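DNA topoisomerase 2-associated protein PAT1 (Saccharomyces cerevisiae, PDB 4OGP) is an activator of mRNA decapping and a translational repressor, its C-terminal domain probably helping to recruit decapping factors such as Dcp2 and the Lsm1-7 ring. Local coordinates at residues I193-F198 / L245-I250. Sequence-based numbering, arbitrary orientation.
Sequences IYDKLF and LNHQRI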
loop_
_atom_site.group_PDB
_atom_site.type_symbol
_atom_site.label_atom_id
_atom_site.label_comp_id
_atom_site.label_asym_id
_atom_site.label_seq_id
_atom_site.Cartn_x
_atom_site.Cartn_y
_atom_site.Cartn_z
ATOM N N ILE A 193 8.931 -18.268 2.244
ATOM C CA ILE A 193 8.863 -16.836 1.972
ATOM C C ILE A 193 8.063 -16.102 3.043
ATOM O O ILE A 193 8.517 -15.089 3.572
ATOM C CB ILE A 193 8.293 -16.556 0.559
ATOM C CG1 ILE A 193 9.320 -16.964 -0.501
ATOM C CG2 ILE A 193 7.922 -15.087 0.408
ATOM C CD1 ILE A 193 8.736 -17.150 -1.873
ATOM N N TYR A 194 6.882 -16.615 3.373
ATOM C CA TYR A 194 6.108 -16.038 4.470
ATOM C C TYR A 194 6.953 -15.950 5.737
ATOM O O TYR A 194 6.943 -14.935 6.434
ATOM C CB TYR A 194 4.842 -16.845 4.766
ATOM C CG TYR A 194 4.010 -16.220 5.860
ATOM C CD1 TYR A 194 2.985 -15.316 5.557
ATOM C CD2 TYR A 194 4.257 -16.512 7.204
ATOM C CE1 TYR A 194 2.235 -14.729 6.558
ATOM C CE2 TYR A 194 3.519 -15.930 8.206
ATOM C CZ TYR A 194 2.506 -15.043 7.889
ATOM O OH TYR A 194 1.757 -14.473 8.900
ATOM N N ASP A 195 7.671 -17.028 6.037
ATOM C CA ASP A 195 8.539 -17.059 7.212
ATOM C C ASP A 195 9.607 -15.984 7.157
ATOM O O ASP A 195 9.948 -15.398 8.182
ATOM C CB ASP A 195 9.208 -18.428 7.381
ATOM C CG ASP A 195 8.319 -19.421 8.097
ATOM O OD1 ASP A 195 7.454 -18.976 8.885
ATOM O OD2 ASP A 195 8.481 -20.644 7.876
ATOM N N LYS A 196 10.146 -15.740 5.968
ATOM C CA LYS A 196 11.162 -14.704 5.826
ATOM C C LYS A 196 10.517 -13.355 6.089
ATOM O O LYS A 196 11.030 -12.549 6.857
ATOM C CB LYS A 196 11.786 -14.708 4.427
ATOM C CG LYS A 196 12.683 -15.874 4.108
ATOM C CD LYS A 196 13.466 -15.617 2.823
ATOM C CE LYS A 196 14.247 -16.851 2.371
ATOM N NZ LYS A 196 15.108 -16.551 1.186
ATOM N N LEU A 197 9.388 -13.105 5.436
ATOM C CA LEU A 197 8.667 -11.860 5.644
ATOM C C LEU A 197 8.380 -11.693 7.122
ATOM O O LEU A 197 8.564 -10.625 7.689
ATOM C CB LEU A 197 7.346 -11.897 4.886
ATOM C CG LEU A 197 6.416 -10.686 4.967
ATOM C CD1 LEU A 197 7.024 -9.440 4.280
ATOM C CD2 LEU A 197 5.090 -11.059 4.327
ATOM N N PHE A 198 7.938 -12.770 7.753
ATOM C CA PHE A 198 7.496 -12.666 9.126
ATOM C C PHE A 198 8.648 -12.341 10.065
ATOM O O PHE A 198 8.515 -11.497 10.941
ATOM C CB PHE A 198 6.782 -13.933 9.567
ATOM C CG PHE A 198 6.030 -13.763 10.844
ATOM C CD1 PHE A 198 4.711 -13.359 10.827
ATOM C CD2 PHE A 198 6.658 -13.969 12.066
ATOM C CE1 PHE A 198 4.018 -13.175 12.005
ATOM C CE2 PHE A 198 5.964 -13.798 13.245
ATOM C CZ PHE A 198 4.640 -13.400 13.217
ATOM N N LEU A 245 -0.939 -20.747 13.236
ATOM C CA LEU A 245 -1.482 -20.330 14.519
ATOM C C LEU A 245 -0.457 -19.605 15.400
ATOM O O LEU A 245 -0.805 -18.679 16.129
ATOM C CB LEU A 245 -2.107 -21.525 15.247
ATOM C CG LEU A 245 -2.669 -21.284 16.649
ATOM C CD1 LEU A 245 -3.858 -20.351 16.593
ATOM C CD2 LEU A 245 -3.046 -22.604 17.298
ATOM N N ASN A 246 0.805 -20.007 15.336
ATOM C CA ASN A 246 1.796 -19.333 16.167
ATOM C C ASN A 246 2.072 -17.917 15.643
ATOM O O ASN A 246 2.276 -16.995 16.428
ATOM C CB ASN A 246 3.077 -20.160 16.338
ATOM C CG ASN A 246 4.087 -19.484 17.258
ATOM O OD1 ASN A 246 3.786 -19.211 18.420
ATOM N ND2 ASN A 246 5.284 -19.197 16.735
ATOM N N HIS A 247 2.030 -17.752 14.323
ATOM C CA HIS A 247 2.186 -16.433 13.705
ATOM C C HIS A 247 1.049 -15.513 14.139
ATOM O O HIS A 247 1.282 -14.382 14.559
ATOM C CB HIS A 247 2.185 -16.535 12.181
ATOM C CG HIS A 247 3.359 -17.263 11.609
ATOM N ND1 HIS A 247 3.222 -18.296 10.708
ATOM C CD2 HIS A 247 4.690 -17.080 11.767
ATOM C CE1 HIS A 247 4.415 -18.734 10.354
ATOM N NE2 HIS A 247 5.326 -18.013 10.982
ATOM N N GLN A 248 -0.181 -16.012 14.042
ATOM C CA GLN A 248 -1.350 -15.234 14.437
ATOM C C GLN A 248 -1.257 -14.801 15.886
ATOM O O GLN A 248 -1.614 -13.670 16.231
ATOM C CB GLN A 248 -2.631 -16.035 14.222
ATOM C CG GLN A 248 -2.867 -16.467 12.785
ATOM C CD GLN A 248 -4.256 -17.056 12.595
ATOM O OE1 GLN A 248 -4.933 -17.381 13.565
ATOM N NE2 GLN A 248 -4.697 -17.168 11.340
ATOM N N ARG A 249 -0.775 -15.715 16.731
ATOM C CA ARG A 249 -0.595 -15.451 18.155
ATOM C C ARG A 249 0.383 -14.312 18.354
ATOM O O ARG A 249 0.164 -13.421 19.170
ATOM C CB ARG A 249 -0.074 -16.709 18.861
ATOM C CG ARG A 249 0.184 -16.546 20.336
ATOM C CD ARG A 249 0.909 -17.780 20.925
ATOM N NE ARG A 249 2.287 -17.922 20.440
ATOM C CZ ARG A 249 3.316 -17.223 20.906
ATOM N NH1 ARG A 249 3.132 -16.339 21.876
ATOM N NH2 ARG A 249 4.530 -17.407 20.407
ATOM N N ILE A 250 1.482 -14.356 17.618
ATOM C CA ILE A 250 2.499 -13.326 17.746
ATOM C C ILE A 250 1.922 -11.973 17.273
ATOM O O ILE A 250 2.141 -10.935 17.909
ATOM C CB ILE A 250 3.776 -13.723 16.971
ATOM C CG1 ILE A 250 4.497 -14.864 17.698
ATOM C CG2 ILE A 250 4.719 -12.550 16.824
ATOM C CD1 ILE A 250 5.538 -15.576 16.844
#
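Y194 and F198, one helical turn apart, both hold CG anti to the backbone N (chi1 -178° for Y194), which sends their rings across toward H247. The imidazole sits in the angle formed by the two rings and meets each differently. Against Y194 it offers a face, with CE2 of Y194 3.4 Å above the imidazole plane and over its centre. Against F198 it turns an edge, CD2 of H247 standing over the middle of the phenyl face, in a T-shaped pair with planes at 53°. An aromatic cluster thus joins two helices of the ARM-repeat fold, 184-201 and 245-254, where the axes of segments 193-198 and 245-250 approach to 12.3 Å at 19°. The backbone N of K244, hydrogen-bonded to ND1 of H247, probably sets the imidazole's rotation, assisted by a weak, bent bond from NE2 of H247 to OD1 of D195 (3.1 Å). With an alanine here instead of H247, the Y194 edge and the F198 face would probably lose their shared partner, a gap opening beside both, and D195 its weak donor. The Y194 hydroxyl bonds to the carbonyl O of L239, and at the rim of the phenyl ring CG2 of I250 packs 3.7 Å from CZ of F198.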